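Local coordinates for twitching motility protein PilT (Aquifex aeolicus, PDB 2EYU) that probably powers the retraction of type IV pili in twitching motility, as an ATP-driven motor of the P-loop NTPase class, at residues L29-T34 with I165-L170; D47-T52 with K71-N76; E97-I102 with T122-F127; V104-D109 with F127-T132. The protein carries 1 engineered substitution. One frame throughout, in Å; residues are numbered along the deposited sequence.

Contact 1: L29-T34 with I165-L170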
loop_
_atom_site.group_PDB
_atom_site.type_symbol
_atom_site.label_atom_id
_atom_site.label_comp_id
_atom_site.label_asym_id
_atom_site.label_seq_id
_atom_site.Cartn_x
_atom_site.Cartn_y
_atom_site.Cartn_z
ATOM N N LEU A 29 -2.431 -1.354 1.460
ATOM C CA LEU A 29 -2.295 0.050 1.101
ATOM C C LEU A 29 -1.020 0.320 0.326
ATOM O O LEU A 29 0.029 -0.214 0.692
ATOM C CB LEU A 29 -2.253 0.913 2.357
ATOM C CG LEU A 29 -3.426 0.739 3.324
ATOM C CD1 LEU A 29 -3.304 1.700 4.492
ATOM C CD2 LEU A 29 -4.732 0.943 2.597
ATOM N N VAL A 30 -1.120 1.131 -0.735
ATOM C CA VAL A 30 0.129 1.428 -1.471
ATOM C C VAL A 30 0.249 2.942 -1.507
ATOM O O VAL A 30 -0.694 3.617 -1.954
ATOM C CB VAL A 30 0.121 0.798 -2.865
ATOM C CG1 VAL A 30 1.303 1.247 -3.694
ATOM C CG2 VAL A 30 0.168 -0.723 -2.742
ATOM N N THR A 31 1.343 3.503 -1.003
ATOM C CA THR A 31 1.342 4.954 -0.816
ATOM C C THR A 31 2.597 5.628 -1.360
ATOM O O THR A 31 3.551 4.990 -1.767
ATOM C CB THR A 31 1.229 5.330 0.676
ATOM O OG1 THR A 31 2.436 4.932 1.323
ATOM C CG2 THR A 31 0.080 4.575 1.349
ATOM N N GLY A 32 2.545 6.962 -1.366
ATOM C CA GLY A 32 3.642 7.795 -1.810
ATOM C C GLY A 32 3.184 9.110 -2.418
ATOM O O GLY A 32 2.018 9.371 -2.709
ATOM N N PRO A 33 4.148 9.998 -2.629
ATOM C CA PRO A 33 3.829 11.342 -3.126
ATOM C C PRO A 33 3.290 11.357 -4.538
ATOM O O PRO A 33 2.894 10.353 -5.140
ATOM C CB PRO A 33 5.202 12.037 -3.047
ATOM C CG PRO A 33 6.197 10.926 -3.129
ATOM C CD PRO A 33 5.581 9.766 -2.388
ATOM N N THR A 34 3.255 12.559 -5.115
ATOM C CA THR A 34 2.757 12.696 -6.480
ATOM C C THR A 34 3.650 11.963 -7.455
ATOM O O THR A 34 4.874 12.002 -7.328
ATOM C CB THR A 34 2.664 14.202 -6.820
ATOM O OG1 THR A 34 1.437 14.672 -6.243
ATOM C CG2 THR A 34 2.601 14.415 -8.313
ATOM N N ILE A 165 1.449 -2.672 3.956
ATOM C CA ILE A 165 1.419 -1.339 3.336
ATOM C C ILE A 165 2.787 -1.130 2.667
ATOM O O ILE A 165 3.780 -1.438 3.311
ATOM C CB ILE A 165 1.073 -0.176 4.268
ATOM C CG1 ILE A 165 2.249 0.778 4.482
ATOM C CG2 ILE A 165 0.476 -0.634 5.591
ATOM C CD1 ILE A 165 2.154 2.034 3.654
ATOM N N ILE A 166 2.733 -0.665 1.422
ATOM C CA ILE A 166 3.903 -0.364 0.618
ATOM C C ILE A 166 4.021 1.146 0.421
ATOM O O ILE A 166 3.051 1.699 -0.110
ATOM C CB ILE A 166 3.768 -0.979 -0.792
ATOM C CG1 ILE A 166 3.238 -2.417 -0.821
ATOM C CG2 ILE A 166 5.093 -0.870 -1.541
ATOM C CD1 ILE A 166 3.418 -3.056 -2.180
ATOM N N SER A 167 5.127 1.744 0.822
ATOM C CA SER A 167 5.418 3.158 0.608
ATOM C C SER A 167 6.392 3.275 -0.564
ATOM O O SER A 167 7.497 2.766 -0.444
ATOM C CB SER A 167 6.035 3.767 1.855
ATOM O OG SER A 167 5.134 4.585 2.570
ATOM N N GLN A 168 6.062 3.890 -1.698
ATOM C CA GLN A 168 6.974 3.842 -2.839
ATOM C C GLN A 168 7.515 5.214 -3.224
ATOM O O GLN A 168 6.849 6.213 -3.029
ATOM C CB GLN A 168 6.294 3.287 -4.092
ATOM C CG GLN A 168 6.109 1.780 -4.187
ATOM C CD GLN A 168 4.975 1.449 -5.163
ATOM O OE1 GLN A 168 4.979 2.026 -6.255
ATOM N NE2 GLN A 168 4.041 0.621 -4.748
ATOM N N ARG A 169 8.707 5.194 -3.806
ATOM C CA ARG A 169 9.255 6.343 -4.506
ATOM C C ARG A 169 10.045 5.826 -5.713
ATOM O O ARG A 169 10.671 4.766 -5.634
ATOM C CB ARG A 169 10.135 7.197 -3.608
ATOM C CG ARG A 169 10.290 8.633 -4.091
ATOM C CD ARG A 169 11.123 9.443 -3.107
ATOM N NE ARG A 169 10.276 10.100 -2.112
ATOM C CZ ARG A 169 10.406 11.364 -1.729
ATOM N NH1 ARG A 169 11.356 12.129 -2.252
ATOM N NH2 ARG A 169 9.582 11.862 -0.820
ATOM N N LEU A 170 9.973 6.582 -6.797
ATOM C CA LEU A 170 10.686 6.286 -8.030
ATOM C C LEU A 170 11.906 7.193 -8.141
ATOM O O LEU A 170 11.731 8.417 -8.131
ATOM C CB LEU A 170 9.753 6.470 -9.230
ATOM C CG LEU A 170 8.670 5.414 -9.442
ATOM C CD1 LEU A 170 7.529 5.978 -10.278
ATOM C CD2 LEU A 170 9.245 4.186 -10.117
#
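Val30 lays its CG2 methyl alongside Ile166, 4.0 Å from Ile166 CG1. The two side chains point the same way, off one face of two parallel strands. Helix 38-52 covers that face: Ile42 meets Val30 and Thr41 meets Ile166. With CG1 anti to the backbone N (chi1 172°), Val30 turns that methyl to the side chain of Gln168 and keeps CG2 for Ile166. Were Val30 an alanine, both methyls would go, and a gap would probably open between Ile166 and Ile42. The other face carries Leu29, Thr31, Ile165 and Ser167; helix 135-144 packs on the first three. There Leu29 CB and Ile165 CB lie 4.0 Å apart. Ile165 crosses toward Thr31, with CD1 3.7 Å from Thr31 OG1. That hydroxyl stands 3.0 Å from Ser167 OG. Each hydroxyl also has a weak bond to a backbone carbonyl, Thr31 OG1 with Thr132 and Ser167 OG with Asn133. Three backbone bonds join the strands: Ile166 N to Leu29 O, Thr31 N to Ile166 O, and Gln168 N to Thr31 O. The second is the shortest, at 2.6 Å. At Gly32 a CB would run into Gln168 O. Gly32 fits the first glycine of a Walker A P-loop. Short backbone bonds and buried hydrocarbon thus fix the strand end from which this probable phosphate-binding loop departs.

Contact 2: D47-T52 with K71-N76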
loop_
_atom_site.group_PDB
_atom_site.type_symbol
_atom_site.label_atom_id
_atom_site.label_comp_id
_atom_site.label_asym_id
_atom_site.label_seq_id
_atom_site.Cartn_x
_atom_site.Cartn_y
_atom_site.Cartn_z
ATOM N N ASP A 47 -3.596 -6.998 -11.675
ATOM C CA ASP A 47 -3.562 -7.754 -12.923
ATOM C C ASP A 47 -2.996 -9.165 -12.735
ATOM O O ASP A 47 -3.344 -10.011 -13.555
ATOM C CB ASP A 47 -2.747 -7.049 -14.014
ATOM C CG ASP A 47 -3.024 -7.670 -15.375
ATOM O OD1 ASP A 47 -2.061 -8.157 -16.002
ATOM O OD2 ASP A 47 -4.198 -7.680 -15.800
ATOM N N TYR A 48 -2.188 -9.389 -11.708
ATOM C CA TYR A 48 -1.767 -10.708 -11.277
ATOM C C TYR A 48 -2.995 -11.525 -10.899
ATOM O O TYR A 48 -3.151 -12.674 -11.306
ATOM C CB TYR A 48 -0.836 -10.680 -10.061
ATOM C CG TYR A 48 -0.502 -12.048 -9.486
ATOM C CD1 TYR A 48 0.320 -12.954 -10.123
ATOM C CD2 TYR A 48 -1.044 -12.438 -8.263
ATOM C CE1 TYR A 48 0.616 -14.202 -9.591
ATOM C CE2 TYR A 48 -0.762 -13.674 -7.721
ATOM C CZ TYR A 48 0.067 -14.562 -8.380
ATOM O OH TYR A 48 0.331 -15.781 -7.813
ATOM N N ILE A 49 -3.818 -10.888 -10.069
ATOM C CA ILE A 49 -5.046 -11.550 -9.645
ATOM C C ILE A 49 -5.820 -11.941 -10.894
ATOM O O ILE A 49 -6.102 -13.128 -11.052
ATOM C CB ILE A 49 -5.876 -10.641 -8.722
ATOM C CG1 ILE A 49 -5.093 -10.041 -7.553
ATOM C CG2 ILE A 49 -7.079 -11.400 -8.213
ATOM C CD1 ILE A 49 -5.801 -8.916 -6.824
ATOM N N ASN A 50 -6.116 -10.958 -11.743
ATOM C CA ASN A 50 -6.789 -11.152 -13.018
ATOM C C ASN A 50 -6.342 -12.414 -13.745
ATOM O O ASN A 50 -7.159 -13.152 -14.298
ATOM C CB ASN A 50 -6.508 -9.956 -13.939
ATOM C CG ASN A 50 -7.458 -9.724 -15.081
ATOM O OD1 ASN A 50 -7.181 -8.907 -15.972
ATOM N ND2 ASN A 50 -8.610 -10.375 -15.120
ATOM N N GLN A 51 -5.026 -12.637 -13.754
ATOM C CA GLN A 51 -4.453 -13.694 -14.576
ATOM C C GLN A 51 -4.473 -15.039 -13.862
ATOM O O GLN A 51 -4.397 -16.087 -14.476
ATOM C CB GLN A 51 -2.992 -13.397 -14.925
ATOM C CG GLN A 51 -2.709 -11.997 -15.417
ATOM C CD GLN A 51 -1.326 -11.498 -15.067
ATOM O OE1 GLN A 51 -1.196 -10.430 -14.465
ATOM N NE2 GLN A 51 -0.310 -12.272 -15.439
ATOM N N THR A 52 -4.554 -14.977 -12.537
ATOM C CA THR A 52 -4.342 -16.179 -11.732
ATOM C C THR A 52 -5.619 -16.726 -11.141
ATOM O O THR A 52 -5.806 -17.947 -11.033
ATOM C CB THR A 52 -3.330 -15.833 -10.620
ATOM O OG1 THR A 52 -2.075 -15.554 -11.269
ATOM C CG2 THR A 52 -3.131 -16.997 -9.677
ATOM N N LYS A 71 -9.003 -11.511 -18.602
ATOM C CA LYS A 71 -8.239 -12.722 -18.377
ATOM C C LYS A 71 -9.042 -13.747 -17.590
ATOM O O LYS A 71 -10.122 -14.130 -18.046
ATOM C CB LYS A 71 -6.937 -12.347 -17.647
ATOM C CG LYS A 71 -5.997 -11.543 -18.547
ATOM C CD LYS A 71 -4.759 -11.069 -17.821
ATOM C CE LYS A 71 -3.564 -10.828 -18.718
ATOM N NZ LYS A 71 -3.063 -12.062 -19.391
ATOM N N LYS A 72 -8.568 -14.210 -16.439
ATOM C CA LYS A 72 -9.309 -15.194 -15.651
ATOM C C LYS A 72 -10.401 -14.591 -14.780
ATOM O O LYS A 72 -11.369 -15.285 -14.454
ATOM C CB LYS A 72 -8.333 -15.988 -14.761
ATOM C CG LYS A 72 -8.708 -17.453 -14.635
ATOM C CD LYS A 72 -7.731 -18.302 -13.861
ATOM C CE LYS A 72 -6.720 -18.984 -14.764
ATOM N NZ LYS A 72 -5.347 -18.437 -14.641
ATOM N N SER A 73 -10.277 -13.320 -14.381
ATOM C CA SER A 73 -11.179 -12.699 -13.435
ATOM C C SER A 73 -12.195 -11.805 -14.143
ATOM O O SER A 73 -11.986 -11.560 -15.324
ATOM C CB SER A 73 -10.436 -11.861 -12.376
ATOM O OG SER A 73 -9.997 -12.634 -11.281
ATOM N N ILE A 74 -13.215 -11.390 -13.399
ATOM C CA ILE A 74 -14.237 -10.455 -13.864
ATOM C C ILE A 74 -14.064 -9.092 -13.202
ATOM O O ILE A 74 -14.357 -8.936 -12.014
ATOM C CB ILE A 74 -15.646 -11.020 -13.621
ATOM C CG1 ILE A 74 -16.769 -9.988 -13.703
ATOM C CG2 ILE A 74 -15.711 -11.783 -12.309
ATOM C CD1 ILE A 74 -18.137 -10.638 -13.801
ATOM N N VAL A 75 -13.574 -8.132 -13.984
ATOM C CA VAL A 75 -13.193 -6.808 -13.501
ATOM C C VAL A 75 -14.089 -5.680 -13.972
ATOM O O VAL A 75 -14.232 -5.265 -15.124
ATOM C CB VAL A 75 -11.725 -6.516 -13.901
ATOM C CG1 VAL A 75 -11.635 -6.268 -15.396
ATOM C CG2 VAL A 75 -11.142 -5.340 -13.126
ATOM N N ASN A 76 -14.774 -5.092 -12.993
ATOM C CA ASN A 76 -15.540 -3.885 -13.269
ATOM C C ASN A 76 -14.767 -2.667 -12.779
ATOM O O ASN A 76 -14.448 -2.591 -11.592
ATOM C CB ASN A 76 -16.910 -3.975 -12.602
ATOM C CG ASN A 76 -17.785 -5.002 -13.292
ATOM O OD1 ASN A 76 -17.276 -5.834 -14.047
ATOM N ND2 ASN A 76 -19.089 -4.952 -13.048
#
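The last turn of helix 38-52 meets the loop before strand 74-79 at Asn50 and Ser73, whose CA atoms lie 4.7 Å apart. The Asn50 carbonyl takes two backbone donors. Lys72 N bonds to Asn50 O at 2.8 Å, though bent (130° at the hydrogen), and Ser73 N adds a weak bond. Lys72 then curls its chain back over the helix end, where NZ makes a short 2.5 Å bond to Gln51 O, tilted 24° from the carbonyl plane. An ammonium group here would probably suit the negative end of the helix dipole. Lys71 extends along the side of the helix. Its chain lies alongside Gln51, pointing the same way, with CD 3.3 Å from Gln51 CG. The Asn50 side chain crosses Lys71 at about a right angle, its CG 3.7 Å from Lys71 CB. Asn50 swings its CG away from its own N (chi1 -159°), and the flat amide enters between Lys71 and Ser73. With an alanine at Asn50 that wedge is missing, and the Lys71 chain would probably be looser against the helix. Ser73 packs its CB 3.8 Å from Asn50 CA, while its hydroxyl bonds to Lys53 O and Tyr55 N in the turn after the helix. The contact ties the helix that follows the probable P-loop to strand 74-79, outermost in this chain, as in the layered alpha/beta core of P-loop NTPases.

Contact 3: E97-I102 with T122-F127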
loop_
_atom_site.group_PDB
_atom_site.type_symbol
_atom_site.label_atom_id
_atom_site.label_comp_id
_atom_site.label_asym_id
_atom_site.label_seq_id
_atom_site.Cartn_x
_atom_site.Cartn_y
_atom_site.Cartn_z
ATOM N N GLU A 97 -22.561 -5.686 -3.676
ATOM C CA GLU A 97 -22.371 -6.504 -4.869
ATOM C C GLU A 97 -21.594 -7.776 -4.527
ATOM O O GLU A 97 -21.730 -8.729 -5.283
ATOM C CB GLU A 97 -21.652 -5.772 -6.001
ATOM C CG GLU A 97 -22.396 -5.767 -7.322
ATOM C CD GLU A 97 -22.453 -7.107 -8.023
ATOM O OE1 GLU A 97 -21.421 -7.539 -8.586
ATOM O OE2 GLU A 97 -23.528 -7.752 -8.031
ATOM N N ASP A 98 -20.835 -7.746 -3.445
ATOM C CA ASP A 98 -20.107 -8.870 -2.876
ATOM C C ASP A 98 -18.900 -9.287 -3.686
ATOM O O ASP A 98 -18.738 -10.473 -4.025
ATOM C CB ASP A 98 -21.048 -10.075 -2.748
ATOM C CG ASP A 98 -21.241 -10.556 -1.324
ATOM O OD1 ASP A 98 -20.695 -11.626 -0.976
ATOM O OD2 ASP A 98 -21.947 -9.871 -0.556
ATOM N N PRO A 99 -17.956 -8.424 -4.043
ATOM C CA PRO A 99 -16.916 -8.989 -4.919
ATOM C C PRO A 99 -15.802 -9.573 -4.069
ATOM O O PRO A 99 -15.837 -9.480 -2.835
ATOM C CB PRO A 99 -16.507 -7.736 -5.700
ATOM C CG PRO A 99 -16.597 -6.644 -4.697
ATOM C CD PRO A 99 -17.688 -7.030 -3.723
ATOM N N ASP A 100 -14.813 -10.176 -4.708
ATOM C CA ASP A 100 -13.686 -10.788 -4.010
ATOM C C ASP A 100 -12.625 -9.755 -3.638
ATOM O O ASP A 100 -11.872 -9.954 -2.691
ATOM C CB ASP A 100 -12.980 -11.831 -4.866
ATOM C CG ASP A 100 -13.846 -13.017 -5.212
ATOM O OD1 ASP A 100 -13.911 -13.909 -4.341
ATOM O OD2 ASP A 100 -14.405 -13.000 -6.326
ATOM N N VAL A 101 -12.617 -8.712 -4.460
ATOM C CA VAL A 101 -11.606 -7.673 -4.389
ATOM C C VAL A 101 -12.261 -6.331 -4.717
ATOM O O VAL A 101 -13.062 -6.265 -5.637
ATOM C CB VAL A 101 -10.457 -7.875 -5.376
ATOM C CG1 VAL A 101 -9.532 -6.656 -5.352
ATOM C CG2 VAL A 101 -9.635 -9.128 -5.086
ATOM N N ILE A 102 -11.913 -5.295 -3.972
ATOM C CA ILE A 102 -12.307 -3.949 -4.369
ATOM C C ILE A 102 -11.075 -3.047 -4.359
ATOM O O ILE A 102 -10.269 -3.151 -3.436
ATOM C CB ILE A 102 -13.307 -3.268 -3.431
ATOM C CG1 ILE A 102 -13.597 -1.810 -3.802
ATOM C CG2 ILE A 102 -12.800 -3.343 -2.007
ATOM C CD1 ILE A 102 -15.002 -1.569 -4.309
ATOM N N THR A 122 -15.388 -7.749 6.644
ATOM C CA THR A 122 -16.458 -8.688 6.336
ATOM C C THR A 122 -16.173 -9.542 5.106
ATOM O O THR A 122 -17.062 -9.823 4.299
ATOM C CB THR A 122 -17.749 -7.899 6.076
ATOM O OG1 THR A 122 -17.511 -7.084 4.907
ATOM C CG2 THR A 122 -18.089 -6.926 7.192
ATOM N N GLY A 123 -14.941 -9.995 4.883
ATOM C CA GLY A 123 -14.683 -10.929 3.822
ATOM C C GLY A 123 -14.274 -10.350 2.495
ATOM O O GLY A 123 -14.435 -10.984 1.460
ATOM N N HIS A 124 -13.686 -9.151 2.458
ATOM C CA HIS A 124 -13.192 -8.703 1.163
ATOM C C HIS A 124 -11.759 -8.203 1.248
ATOM O O HIS A 124 -11.368 -7.655 2.270
ATOM C CB HIS A 124 -14.072 -7.574 0.612
ATOM C CG HIS A 124 -15.532 -7.879 0.688
ATOM N ND1 HIS A 124 -16.307 -7.589 1.791
ATOM C CD2 HIS A 124 -16.359 -8.459 -0.215
ATOM C CE1 HIS A 124 -17.552 -7.976 1.566
ATOM N NE2 HIS A 124 -17.609 -8.502 0.355
ATOM N N LEU A 125 -11.048 -8.392 0.141
ATOM C CA LEU A 125 -9.680 -7.918 -0.005
ATOM C C LEU A 125 -9.742 -6.484 -0.506
ATOM O O LEU A 125 -10.330 -6.216 -1.559
ATOM C CB LEU A 125 -8.873 -8.795 -0.957
ATOM C CG LEU A 125 -7.376 -8.459 -1.004
ATOM C CD1 LEU A 125 -6.749 -8.568 0.377
ATOM C CD2 LEU A 125 -6.625 -9.367 -1.965
ATOM N N VAL A 126 -9.164 -5.548 0.248
ATOM C CA VAL A 126 -9.317 -4.150 -0.143
ATOM C C VAL A 126 -7.964 -3.514 -0.451
ATOM O O VAL A 126 -7.072 -3.518 0.383
ATOM C CB VAL A 126 -10.055 -3.340 0.932
ATOM C CG1 VAL A 126 -10.199 -1.888 0.494
ATOM C CG2 VAL A 126 -11.433 -3.938 1.205
ATOM N N PHE A 127 -7.795 -2.984 -1.662
ATOM C CA PHE A 127 -6.653 -2.151 -2.011
ATOM C C PHE A 127 -7.052 -0.681 -1.900
ATOM O O PHE A 127 -8.142 -0.258 -2.305
ATOM C CB PHE A 127 -6.172 -2.388 -3.454
ATOM C CG PHE A 127 -5.468 -3.712 -3.683
ATOM C CD1 PHE A 127 -6.212 -4.883 -3.745
ATOM C CD2 PHE A 127 -4.094 -3.772 -3.838
ATOM C CE1 PHE A 127 -5.577 -6.096 -3.949
ATOM C CE2 PHE A 127 -3.457 -4.982 -4.032
ATOM C CZ PHE A 127 -4.201 -6.149 -4.086
#
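Ile102 and Val126 fit side by side in a beta-alpha-beta crossover made of strand 101-104, helix 110-121 and strand 125-130. The two strands are parallel neighbours in the central sheet. Ile102 CG2 is the bump: it sits 3.5 Å from Val126 CG2, with Val126 CG1 close by, and so rests against the fork of the valine. It gets there because Ile102 points CG1 directly away from its own N (chi1 174°), which leaves CG2 between the N and the carbonyl carbon. On the opposite face Val101 does the filling. Its CG2 lies 4.2 Å from Leu125 CB. Its CG1 comes to 4.1 Å from Phe127 CD1, and the two side chains cross at a slant. Ile42, Met45 and Ile49 of helix 38-52 pack on the Phe127 ring. At the start of the strands the His124 side chain crosses Pro99 at about a right angle, though the exact place of His124 CD2, crowded against Pro99 O, is doubtful. The His124 ring is also held by a bond from ND1 to Ala119 O at the end of helix 110-121. Three backbone bonds join the strands. The first, from Leu125 N to Asp100 O, is weak. Ile102 N reaches Leu125 O at 3.0 Å. Last, Phe127 N bonds to Ile102 O, also at 3.0 Å and 162° at the hydrogen.

Contact 4: V104-D109 with F127-T132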
loop_
_atom_site.group_PDB
_atom_site.type_symbol
_atom_site.label_atom_id
_atom_site.label_comp_id
_atom_site.label_asym_id
_atom_site.label_seq_id
_atom_site.Cartn_x
_atom_site.Cartn_y
_atom_site.Cartn_z
ATOM N N VAL A 104 -10.202 0.910 -4.030
ATOM C CA VAL A 104 -10.647 2.262 -3.757
ATOM C C VAL A 104 -9.498 3.243 -4.009
ATOM O O VAL A 104 -8.520 3.330 -3.259
ATOM C CB VAL A 104 -11.160 2.461 -2.323
ATOM C CG1 VAL A 104 -10.105 2.147 -1.282
ATOM C CG2 VAL A 104 -11.667 3.886 -2.139
ATOM N N GLY A 105 -9.636 3.981 -5.098
ATOM C CA GLY A 105 -8.577 4.826 -5.605
ATOM C C GLY A 105 -8.008 5.777 -4.581
ATOM O O GLY A 105 -6.807 6.045 -4.523
ATOM N N GLU A 106 -8.870 6.344 -3.744
ATOM C CA GLU A 106 -8.382 7.319 -2.773
ATOM C C GLU A 106 -9.359 7.431 -1.611
ATOM O O GLU A 106 -10.566 7.397 -1.845
ATOM C CB GLU A 106 -8.185 8.689 -3.419
ATOM C CG GLU A 106 -7.002 9.489 -2.908
ATOM C CD GLU A 106 -5.742 8.686 -2.667
ATOM O OE1 GLU A 106 -5.068 8.921 -1.641
ATOM O OE2 GLU A 106 -5.393 7.819 -3.497
HETATM N N MSE A 107 -8.791 7.553 -0.426
HETATM C CA MSE A 107 -9.511 7.790 0.810
HETATM C C MSE A 107 -9.053 9.127 1.408
HETATM O O MSE A 107 -8.130 9.135 2.223
HETATM C CB MSE A 107 -9.289 6.667 1.819
HETATM C CG MSE A 107 -7.917 6.019 1.708
HETATM SE SE MSE A 107 -7.904 4.500 0.516
HETATM C CE MSE A 107 -9.269 3.620 1.562
ATOM N N ARG A 108 -9.723 10.159 0.942
ATOM C CA ARG A 108 -9.629 11.562 1.267
ATOM C C ARG A 108 -10.557 11.869 2.437
ATOM O O ARG A 108 -10.425 12.873 3.125
ATOM C CB ARG A 108 -10.014 12.418 0.053
ATOM C CG ARG A 108 -9.949 13.926 0.224
ATOM C CD ARG A 108 -9.765 14.622 -1.121
ATOM N NE ARG A 108 -9.811 16.074 -1.027
ATOM C CZ ARG A 108 -9.560 16.962 -1.977
ATOM N NH1 ARG A 108 -9.211 16.625 -3.216
ATOM N NH2 ARG A 108 -9.658 18.259 -1.695
ATOM N N ASP A 109 -11.502 10.951 2.617
ATOM C CA ASP A 109 -12.646 11.153 3.480
ATOM C C ASP A 109 -12.842 10.067 4.531
ATOM O O ASP A 109 -12.528 8.891 4.370
ATOM C CB ASP A 109 -13.935 11.212 2.637
ATOM C CG ASP A 109 -14.145 12.579 2.018
ATOM O OD1 ASP A 109 -14.502 12.643 0.820
ATOM O OD2 ASP A 109 -13.942 13.569 2.752
ATOM N N PHE A 127 -7.795 -2.984 -1.662
ATOM C CA PHE A 127 -6.653 -2.151 -2.011
ATOM C C PHE A 127 -7.052 -0.681 -1.900
ATOM O O PHE A 127 -8.142 -0.258 -2.305
ATOM C CB PHE A 127 -6.172 -2.388 -3.454
ATOM C CG PHE A 127 -5.468 -3.712 -3.683
ATOM C CD1 PHE A 127 -6.212 -4.883 -3.745
ATOM C CD2 PHE A 127 -4.094 -3.772 -3.838
ATOM C CE1 PHE A 127 -5.577 -6.096 -3.949
ATOM C CE2 PHE A 127 -3.457 -4.982 -4.032
ATOM C CZ PHE A 127 -4.201 -6.149 -4.086
ATOM N N GLY A 128 -6.164 0.139 -1.337
ATOM C CA GLY A 128 -6.380 1.568 -1.388
ATOM C C GLY A 128 -5.068 2.298 -1.580
ATOM O O GLY A 128 -3.986 1.730 -1.453
ATOM N N THR A 129 -5.140 3.590 -1.908
ATOM C CA THR A 129 -3.933 4.383 -1.990
ATOM C C THR A 129 -4.094 5.635 -1.125
ATOM O O THR A 129 -5.203 6.153 -0.960
ATOM C CB THR A 129 -3.529 4.905 -3.388
ATOM O OG1 THR A 129 -4.613 5.696 -3.904
ATOM C CG2 THR A 129 -3.266 3.790 -4.377
ATOM N N LEU A 130 -2.957 6.072 -0.609
ATOM C CA LEU A 130 -2.860 7.354 0.082
ATOM C C LEU A 130 -1.579 8.051 -0.397
ATOM O O LEU A 130 -0.696 7.387 -0.964
ATOM C CB LEU A 130 -2.785 7.210 1.582
ATOM C CG LEU A 130 -3.679 6.286 2.387
ATOM C CD1 LEU A 130 -3.102 4.883 2.485
ATOM C CD2 LEU A 130 -3.880 6.860 3.787
ATOM N N HIS A 131 -1.485 9.343 -0.140
ATOM C CA HIS A 131 -0.299 10.122 -0.499
ATOM C C HIS A 131 0.721 10.263 0.610
ATOM O O HIS A 131 1.665 11.072 0.545
ATOM C CB HIS A 131 -0.750 11.525 -0.952
ATOM C CG HIS A 131 -1.127 11.542 -2.406
ATOM N ND1 HIS A 131 -2.339 12.025 -2.850
ATOM C CD2 HIS A 131 -0.457 11.169 -3.518
ATOM C CE1 HIS A 131 -2.402 11.932 -4.164
ATOM N NE2 HIS A 131 -1.273 11.413 -4.602
ATOM N N THR A 132 0.587 9.471 1.666
ATOM C CA THR A 132 1.571 9.487 2.755
ATOM C C THR A 132 2.892 8.901 2.315
ATOM O O THR A 132 2.961 8.092 1.383
ATOM C CB THR A 132 1.042 8.687 3.961
ATOM O OG1 THR A 132 0.632 7.400 3.479
ATOM C CG2 THR A 132 -0.186 9.343 4.567
#
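Met107, a selenomethionine, lies over the backbone of Gly128 and Thr129. Its SE is 3.5 Å from Thr129 O and 3.8 Å from Gly128 CA. A CB on Gly128 would collide with that selenium, so the close approach depends on the bare CA. Further along, Met107 CG packs 4.3 Å from Leu130 CG. Val104 anchors the start of the loop: its N bonds to Phe127 O at 2.9 Å, nearly straight (165°), and its CG1 leans on the same carbonyl oxygen at 3.3 Å. Glu106 bends at chi2 (41°), which folds its carboxylate back beside Thr129 and Leu130. Its oxygens crowd Thr129 and Gly105 O too closely, so their exact place is doubtful. In the next shell, Thr112, Val113 and Ala116 of helix 110-121 pack on Met107. Lys38 of the probable P-loop touches Thr129 and His131, and makes a long, weak ion pair with Glu106. Leu29 and Thr31 of strand 26-31 also touch Leu130. The loop with Glu106 and the strand end with His131 probably correspond to the Walker B and His-box regions of secretion and pilus ATPases, which border the nucleotide site in that family.

Overall arrangement
From the N terminus, contact 1 opens first on strand 26-31 and closes last on strand 162-171, so the other three nest inside its loop. Contact 2 follows, closing a short loop from helix 38-52 to strand 74-79, outermost in this chain. It closes before contacts 3 and 4 open. Those two open at 97-102 and 104-109 and close at 122-127 and 127-132, so they cross and share Phe127. Contact 2 reaches contact 3 where Ile49 CD1 packs 4.0 Å from Phe127 CE1. Contact 4 joins contact 1 through Val30 N and Gly128 O, 3.0 Å apart. Together they link five of the parallel strands through one sheet and its helices.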